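G-protein interacting protein 1 (Dictyostelium discoideum, PDB 5Z1N) probably binds heterotrimeric G proteins and sequesters them in the cytosol during chemotaxis, its C-terminal, TNFAIP8-like helical domain enclosing a phospholipid. Local coordinates at residues K26-E31 with D143-E148; S54-I59 with T114-P119. All coordinates share one frame; numbering follows the deposited sequence.

How the contacts relate
Contacts 1 and 2 lie on opposite sides of the centre of this all-helical, TNFAIP8-like domain, with their centres about 35 Å apart and their nearest atoms about 20 Å apart. Both segments of contact 2 fall in the sequence between the two segments of contact 1. Contact 1 brings the end of helix 12-28 to the chain just after helix 135-144. Contact 2 joins the loop between helices 31-53 and 59-81 to the loop between helices 92-113 and 119-132. Both are small apolar contacts, in which helix ends and connections pack at two well-separated places of the helical domain that holds the bound phosphatidylethanolamine.

Contact 1 (K26-E31 with D143-E148); sequences KRVSNE and DDLEIE
L145 meets R27 and V28 through a single methyl group, CD2. This methyl approaches the side of the arginine chain close to its root, with L145 CD2 3.7 Å from R27 CB, and it is also the leucine atom that comes nearest V28, at 4.2 Å from V28 CG1. L145 thus spans two successive residues in the last turn of helix 12-28 and has the largest share of the buried surface, which is small at 93 Å² in all. Its CG lies anti to the carbonyl carbon (chi1 -79°), which carries the branched end nearer to the helix than the direction of its CB would suggest.

R27 offers only aliphatic carbon here. Its CB points toward the leucine, but bends at chi2 (-67°) and chi3 (87°) turn the chain away, and the guanidinium folds back until K26 CB stands 4.0 Å above one of its faces, near the group's margin rather than over its middle. V28 also packs on F137, K140 and V141 of helix 135-144, while L145 reaches Y83 and lies about 7 Å from the bound phosphatidylethanolamine. The contact therefore extends the packing of helix 12-28 on helix 135-144 into the segment that follows the latter. Carbon groups alone meet here, with no directional bond to fix them; the contact rests on their fit, while R27, which also touches D149, turns its polar end elsewhere.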
ATOM      1  N   LYS A  26      -1.999  11.711   6.617  1.00  9.04           N
ATOM      2  CA  LYS A  26      -2.092  13.045   7.201  1.00 14.37           C
ATOM      3  C   LYS A  26      -2.598  12.972   8.635  1.00 18.03           C
ATOM      4  O   LYS A  26      -2.018  13.572   9.546  1.00 13.19           O
ATOM      5  CB  LYS A  26      -3.018  13.933   6.363  1.00 17.99           C
ATOM      6  CG  LYS A  26      -2.361  14.611   5.175  1.00 23.37           C
ATOM      7  CD  LYS A  26      -3.133  15.855   4.742  1.00 15.56           C
ATOM      8  CE  LYS A  26      -4.543  15.516   4.307  1.00 15.58           C
ATOM      9  NZ  LYS A  26      -5.290  16.737   3.875  1.00 12.95           N
ATOM     10  N   ARG A  27      -3.674  12.212   8.853  1.00 15.09           N
ATOM     11  CA  ARG A  27      -4.264  12.150  10.185  1.00 13.98           C
ATOM     12  C   ARG A  27      -3.335  11.496  11.204  1.00 19.60           C
ATOM     13  O   ARG A  27      -3.332  11.893  12.374  1.00 21.96           O
ATOM     14  CB  ARG A  27      -5.601  11.410  10.128  1.00 15.55           C
ATOM     15  CG  ARG A  27      -6.663  12.117   9.290  1.00 25.34           C
ATOM     16  CD  ARG A  27      -7.109  13.440   9.915  1.00 33.79           C
ATOM     17  NE  ARG A  27      -6.267  14.570   9.518  1.00 23.07           N
ATOM     18  CZ  ARG A  27      -6.487  15.331   8.451  1.00 23.29           C
ATOM     19  NH1 ARG A  27      -5.671  16.336   8.175  1.00 19.35           N
ATOM     20  NH2 ARG A  27      -7.521  15.085   7.657  1.00 22.05           N
ATOM     21  N   VAL A  28      -2.537  10.507  10.796  1.00 11.80           N
ATOM     22  CA  VAL A  28      -1.711   9.804  11.775  1.00 15.06           C
ATOM     23  C   VAL A  28      -0.328  10.415  11.981  1.00 14.37           C
ATOM     24  O   VAL A  28       0.297  10.161  13.020  1.00 11.75           O
ATOM     25  CB  VAL A  28      -1.539   8.322  11.403  1.00 15.99           C
ATOM     26  CG1 VAL A  28      -2.888   7.622  11.374  1.00 18.81           C
ATOM     27  CG2 VAL A  28      -0.824   8.205  10.081  1.00 18.36           C
ATOM     28  N   SER A  29       0.182  11.187  11.020  1.00 15.92           N
ATOM     29  CA  SER A  29       1.498  11.797  11.181  1.00 12.02           C
ATOM     30  C   SER A  29       1.452  13.286  10.851  1.00 11.15           C
ATOM     31  O   SER A  29       1.078  14.095  11.705  1.00 14.07           O
ATOM     32  CB  SER A  29       2.542  11.081  10.320  1.00 11.99           C
ATOM     33  OG  SER A  29       2.204  11.123   8.947  1.00 20.58           O
ATOM     34  N   ASN A  30       1.829  13.662   9.630  1.00  6.69           N
ATOM     35  CA  ASN A  30       1.885  15.074   9.271  1.00 12.10           C
ATOM     36  C   ASN A  30       1.808  15.223   7.757  1.00 11.90           C
ATOM     37  O   ASN A  30       1.934  14.254   7.006  1.00  7.33           O
ATOM     38  CB  ASN A  30       3.153  15.739   9.817  1.00  9.00           C
ATOM     39  CG  ASN A  30       4.416  15.020   9.394  1.00  9.22           C
ATOM     40  OD1 ASN A  30       4.842  15.114   8.244  1.00  9.96           O
ATOM     41  ND2 ASN A  30       5.023  14.293  10.325  1.00  9.75           N
ATOM     42  N   GLU A  31       1.615  16.471   7.320  1.00 11.36           N
ATOM     43  CA  GLU A  31       1.457  16.744   5.895  1.00 10.92           C
ATOM     44  C   GLU A  31       2.731  16.463   5.110  1.00 10.19           C
ATOM     45  O   GLU A  31       2.659  16.063   3.943  1.00  6.48           O
ATOM     46  CB  GLU A  31       1.037  18.192   5.682  1.00 10.18           C
ATOM     47  CG  GLU A  31      -0.387  18.485   6.080  1.00  6.87           C
ATOM     48  CD  GLU A  31      -0.881  19.768   5.460  1.00 19.07           C
ATOM     49  OE1 GLU A  31      -0.621  20.845   6.039  1.00 17.94           O
ATOM     50  OE2 GLU A  31      -1.512  19.697   4.383  1.00 21.11           O
ATOM     51  N   ASP A 143      -7.240   2.600  16.258  1.00 19.94           N
ATOM     52  CA  ASP A 143      -7.660   3.129  17.554  1.00 18.79           C
ATOM     53  C   ASP A 143      -7.944   4.624  17.577  1.00 23.47           C
ATOM     54  O   ASP A 143      -8.815   5.057  18.335  1.00 24.94           O
ATOM     55  CB  ASP A 143      -6.603   2.826  18.622  1.00 16.72           C
ATOM     56  CG  ASP A 143      -6.839   1.507  19.311  1.00 15.74           C
ATOM     57  OD1 ASP A 143      -7.845   0.839  18.991  1.00 24.09           O
ATOM     58  OD2 ASP A 143      -6.023   1.135  20.177  1.00 20.88           O
ATOM     59  N   ASP A 144      -7.245   5.426  16.777  1.00 24.88           N
ATOM     60  CA  ASP A 144      -7.185   6.867  16.994  1.00 25.06           C
ATOM     61  C   ASP A 144      -7.773   7.684  15.848  1.00 29.71           C
ATOM     62  O   ASP A 144      -7.648   8.915  15.857  1.00 41.25           O
ATOM     63  CB  ASP A 144      -5.733   7.294  17.248  1.00 21.17           C
ATOM     64  CG  ASP A 144      -5.200   6.794  18.583  1.00 22.46           C
ATOM     65  OD1 ASP A 144      -6.007   6.303  19.403  1.00 27.03           O
ATOM     66  OD2 ASP A 144      -3.975   6.884  18.814  1.00 19.01           O
ATOM     67  N   LEU A 145      -8.407   7.051  14.870  1.00 23.14           N
ATOM     68  CA  LEU A 145      -9.016   7.787  13.770  1.00 34.00           C
ATOM     69  C   LEU A 145     -10.467   8.126  14.084  1.00 35.53           C
ATOM     70  O   LEU A 145     -11.163   7.394  14.793  1.00 33.03           O
ATOM     71  CB  LEU A 145      -8.961   6.988  12.466  1.00 30.63           C
ATOM     72  CG  LEU A 145      -7.659   6.944  11.669  1.00 20.48           C
ATOM     73  CD1 LEU A 145      -7.912   6.313  10.310  1.00 26.35           C
ATOM     74  CD2 LEU A 145      -7.059   8.331  11.512  1.00 26.45           C
ATOM     75  N   GLU A 146     -10.918   9.253  13.546  1.00 29.16           N
ATOM     76  CA  GLU A 146     -12.340   9.539  13.534  1.00 21.31           C
ATOM     77  C   GLU A 146     -13.007   8.768  12.400  1.00 22.11           C
ATOM     78  O   GLU A 146     -12.350   8.291  11.470  1.00 26.15           O
ATOM     79  CB  GLU A 146     -12.599  11.041  13.372  1.00 22.66           C
ATOM     80  CG  GLU A 146     -11.496  11.949  13.907  1.00 31.51           C
ATOM     81  CD  GLU A 146     -11.515  12.084  15.417  1.00 48.74           C
ATOM     82  OE1 GLU A 146     -12.505  11.653  16.045  1.00 51.11           O
ATOM     83  OE2 GLU A 146     -10.538  12.629  15.976  1.00 61.62           O
ATOM     84  N   ILE A 147     -14.335   8.645  12.486  1.00 20.64           N
ATOM     85  CA  ILE A 147     -15.085   8.017  11.402  1.00 16.54           C
ATOM     86  C   ILE A 147     -14.989   8.852  10.130  1.00 14.87           C
ATOM     87  O   ILE A 147     -15.041   8.312   9.018  1.00 14.55           O
ATOM     88  CB  ILE A 147     -16.552   7.780  11.826  1.00 17.95           C
ATOM     89  CG1 ILE A 147     -17.249   6.819  10.859  1.00 17.43           C
ATOM     90  CG2 ILE A 147     -17.318   9.097  11.936  1.00 23.81           C
ATOM     91  CD1 ILE A 147     -16.902   5.363  11.090  1.00 22.30           C
ATOM     92  N   GLU A 148     -14.818  10.172  10.265  1.00 12.42           N
ATOM     93  CA  GLU A 148     -14.684  11.055   9.110  1.00 19.07           C
ATOM     94  C   GLU A 148     -13.369  10.866   8.361  1.00 19.94           C
ATOM     95  O   GLU A 148     -13.220  11.411   7.261  1.00 20.58           O
ATOM     96  CB  GLU A 148     -14.810  12.520   9.544  1.00 23.01           C
ATOM     97  CG  GLU A 148     -16.241  13.022   9.667  1.00 28.65           C
ATOM     98  CD  GLU A 148     -16.898  12.607  10.970  1.00 34.83           C
ATOM     99  OE1 GLU A 148     -18.145  12.502  10.998  1.00 23.11           O
ATOM    100  OE2 GLU A 148     -16.168  12.386  11.963  1.00 26.91           O
TER

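Contact 2 (S54-I59 with T114-P119); sequences SKAIQI and TPFFRP
F116 reaches from the loop before helix 119-132 to A56 and I57, which it touches with the far half of its ring. At its root, CB points toward the facing segment, and CG lies anti to the carbonyl carbon (chi1 -43°), which sends the ring toward the 54-59 loop. CG, CD1 and CD2 have no close partner there; CE1, CE2 and CZ do the touching. F116 CE1 meets the isoleucine, 3.9 Å from I57 CG1 and 4.1 Å from I57 CD1, the two side chains crossing obliquely. The other epsilon carbon, F116 CE2, is 3.9 Å from A56 CB, as is F116 CZ at the tip, which also passes 4.2 Å from A56 O.

One face of the ring is covered from within its own loop by P115 CB, 3.9 Å above the plane and over the ring centre. The ring also stacks with that of Y51 in helix 31-53, a residue that touches A56 and forms a backbone hydrogen bond with I57. The side chain of I57 lies about 7 Å from the bound sodium ion and about 8 Å from the phosphatidylethanolamine. Replacing F116 with an alanine would probably open a gap between the two loops, leaving A56 CB and I57 CG1 without their aromatic partner and Y51 without its stack. Across the two segments the contact is apolar, a single ring bridging the two helix connections by dispersion and shape alone.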
ATOM      1  N   SER A  54       7.039  -1.792 -21.147  1.00 18.84           N
ATOM      2  CA  SER A  54       8.172  -1.962 -22.049  1.00 23.41           C
ATOM      3  C   SER A  54       8.636  -3.408 -22.140  1.00 18.90           C
ATOM      4  O   SER A  54       9.572  -3.690 -22.895  1.00 32.64           O
ATOM      5  CB  SER A  54       9.333  -1.070 -21.607  1.00 22.54           C
ATOM      6  OG  SER A  54       9.942  -1.585 -20.438  1.00 27.77           O
ATOM      7  N   LYS A  55       8.010  -4.314 -21.389  1.00 22.64           N
ATOM      8  CA  LYS A  55       8.307  -5.743 -21.358  1.00 26.93           C
ATOM      9  C   LYS A  55       9.666  -6.052 -20.748  1.00 22.28           C
ATOM     10  O   LYS A  55      10.152  -7.182 -20.880  1.00 34.18           O
ATOM     11  CB  LYS A  55       8.203  -6.375 -22.753  1.00 27.58           C
ATOM     12  CG  LYS A  55       6.904  -6.046 -23.474  1.00 28.41           C
ATOM     13  CD  LYS A  55       6.537  -7.114 -24.490  1.00 38.96           C
ATOM     14  CE  LYS A  55       5.187  -6.823 -25.125  1.00 48.60           C
ATOM     15  NZ  LYS A  55       5.226  -5.599 -25.973  1.00 50.66           N
ATOM     16  N   ALA A  56      10.299  -5.085 -20.080  1.00 29.65           N
ATOM     17  CA  ALA A  56      11.492  -5.395 -19.299  1.00 16.99           C
ATOM     18  C   ALA A  56      11.152  -6.280 -18.109  1.00 27.53           C
ATOM     19  O   ALA A  56      12.006  -7.038 -17.635  1.00 32.13           O
ATOM     20  CB  ALA A  56      12.171  -4.108 -18.831  1.00 20.04           C
ATOM     21  N   ILE A  57       9.919  -6.191 -17.616  1.00 27.59           N
ATOM     22  CA  ILE A  57       9.390  -7.091 -16.599  1.00 25.71           C
ATOM     23  C   ILE A  57       8.259  -7.892 -17.222  1.00 30.90           C
ATOM     24  O   ILE A  57       7.403  -7.334 -17.919  1.00 26.07           O
ATOM     25  CB  ILE A  57       8.880  -6.332 -15.359  1.00 24.50           C
ATOM     26  CG1 ILE A  57       9.958  -5.404 -14.803  1.00 28.66           C
ATOM     27  CG2 ILE A  57       8.453  -7.312 -14.291  1.00 32.72           C
ATOM     28  CD1 ILE A  57       9.491  -4.595 -13.608  1.00 20.74           C
ATOM     29  N   GLN A  58       8.253  -9.197 -16.975  1.00 27.22           N
ATOM     30  CA  GLN A  58       7.177 -10.053 -17.447  1.00 47.06           C
ATOM     31  C   GLN A  58       6.103 -10.183 -16.374  1.00 42.27           C
ATOM     32  O   GLN A  58       6.389 -10.139 -15.175  1.00 35.67           O
ATOM     33  CB  GLN A  58       7.709 -11.433 -17.834  1.00 38.33           C
ATOM     34  CG  GLN A  58       8.951 -11.392 -18.709  1.00 53.44           C
ATOM     35  CD  GLN A  58       8.700 -11.958 -20.093  1.00 72.88           C
ATOM     36  OE1 GLN A  58       7.557 -12.224 -20.467  1.00 56.36           O
ATOM     37  NE2 GLN A  58       9.768 -12.141 -20.863  1.00 65.18           N
ATOM     38  N   ILE A  59       4.856 -10.349 -16.827  1.00 42.40           N
ATOM     39  CA  ILE A  59       3.714 -10.389 -15.915  1.00 37.03           C
ATOM     40  C   ILE A  59       3.909 -11.462 -14.852  1.00 34.82           C
ATOM     41  O   ILE A  59       3.571 -11.263 -13.678  1.00 44.10           O
ATOM     42  CB  ILE A  59       2.409 -10.606 -16.706  1.00 47.42           C
ATOM     43  CG1 ILE A  59       2.161  -9.435 -17.661  1.00 59.50           C
ATOM     44  CG2 ILE A  59       1.227 -10.772 -15.761  1.00 50.67           C
ATOM     45  CD1 ILE A  59       1.606  -8.195 -16.988  1.00 45.92           C
ATOM     46  N   THR A 114      15.349  -3.753  -8.572  1.00 11.83           N
ATOM     47  CA  THR A 114      16.801  -3.646  -8.463  1.00 15.58           C
ATOM     48  C   THR A 114      17.504  -3.398  -9.797  1.00 11.33           C
ATOM     49  O   THR A 114      18.412  -2.552  -9.828  1.00 14.64           O
ATOM     50  CB  THR A 114      17.342  -4.908  -7.774  1.00 14.41           C
ATOM     51  OG1 THR A 114      16.964  -4.888  -6.390  1.00 20.24           O
ATOM     52  CG2 THR A 114      18.860  -4.985  -7.885  1.00 18.32           C
ATOM     53  N   PRO A 115      17.150  -4.054 -10.912  1.00 13.53           N
ATOM     54  CA  PRO A 115      17.838  -3.753 -12.178  1.00 14.52           C
ATOM     55  C   PRO A 115      17.555  -2.365 -12.735  1.00 19.18           C
ATOM     56  O   PRO A 115      18.209  -1.978 -13.714  1.00 17.57           O
ATOM     57  CB  PRO A 115      17.316  -4.835 -13.135  1.00 17.71           C
ATOM     58  CG  PRO A 115      16.752  -5.895 -12.263  1.00 21.43           C
ATOM     59  CD  PRO A 115      16.207  -5.175 -11.077  1.00 16.51           C
ATOM     60  N   PHE A 116      16.617  -1.606 -12.159  1.00 13.15           N
ATOM     61  CA  PHE A 116      16.190  -0.335 -12.739  1.00 13.12           C
ATOM     62  C   PHE A 116      16.265   0.858 -11.798  1.00 18.26           C
ATOM     63  O   PHE A 116      16.241   1.996 -12.282  1.00 18.91           O
ATOM     64  CB  PHE A 116      14.752  -0.445 -13.263  1.00 12.53           C
ATOM     65  CG  PHE A 116      14.473  -1.724 -13.998  1.00 14.74           C
ATOM     66  CD1 PHE A 116      13.756  -2.745 -13.394  1.00 17.84           C
ATOM     67  CD2 PHE A 116      14.934  -1.911 -15.291  1.00 19.99           C
ATOM     68  CE1 PHE A 116      13.498  -3.928 -14.070  1.00 15.78           C
ATOM     69  CE2 PHE A 116      14.678  -3.090 -15.972  1.00 17.87           C
ATOM     70  CZ  PHE A 116      13.959  -4.099 -15.358  1.00 22.19           C
ATOM     71  N   PHE A 117      16.343   0.647 -10.489  1.00 17.19           N
ATOM     72  CA  PHE A 117      16.386   1.713  -9.497  1.00  8.36           C
ATOM     73  C   PHE A 117      17.801   1.885  -8.964  1.00  8.34           C
ATOM     74  O   PHE A 117      18.486   0.901  -8.678  1.00 10.01           O
ATOM     75  CB  PHE A 117      15.460   1.384  -8.325  1.00 11.28           C
ATOM     76  CG  PHE A 117      14.093   1.992  -8.420  1.00 13.12           C
ATOM     77  CD1 PHE A 117      13.669   2.633  -9.564  1.00 21.38           C
ATOM     78  CD2 PHE A 117      13.224   1.906  -7.349  1.00 15.75           C
ATOM     79  CE1 PHE A 117      12.402   3.191  -9.623  1.00 41.55           C
ATOM     80  CE2 PHE A 117      11.960   2.453  -7.409  1.00 20.70           C
ATOM     81  CZ  PHE A 117      11.547   3.094  -8.548  1.00 15.05           C
ATOM     82  N   ARG A 118      18.224   3.142  -8.798  1.00  8.78           N
ATOM     83  CA  ARG A 118      19.440   3.419  -8.050  1.00 10.56           C
ATOM     84  C   ARG A 118      19.261   2.972  -6.599  1.00 13.15           C
ATOM     85  O   ARG A 118      18.133   2.868  -6.110  1.00  8.97           O
ATOM     86  CB  ARG A 118      19.775   4.909  -8.100  1.00 13.72           C
ATOM     87  CG  ARG A 118      19.922   5.472  -9.497  1.00 16.97           C
ATOM     88  CD  ARG A 118      20.278   6.948  -9.451  1.00 20.27           C
ATOM     89  NE  ARG A 118      19.207   7.774  -8.896  1.00 15.83           N
ATOM     90  CZ  ARG A 118      19.245   8.348  -7.696  1.00 17.82           C
ATOM     91  NH1 ARG A 118      20.303   8.187  -6.910  1.00 15.17           N
ATOM     92  NH2 ARG A 118      18.227   9.090  -7.282  1.00 13.79           N
ATOM     93  N   PRO A 119      20.363   2.701  -5.889  1.00 11.72           N
ATOM     94  CA  PRO A 119      20.234   2.255  -4.490  1.00 11.78           C
ATOM     95  C   PRO A 119      19.399   3.188  -3.625  1.00 13.06           C
ATOM     96  O   PRO A 119      18.643   2.714  -2.768  1.00 13.12           O
ATOM     97  CB  PRO A 119      21.692   2.189  -4.014  1.00 17.37           C
ATOM     98  CG  PRO A 119      22.478   1.940  -5.255  1.00 19.22           C
ATOM     99  CD  PRO A 119      21.769   2.711  -6.337  1.00 14.91           C
TER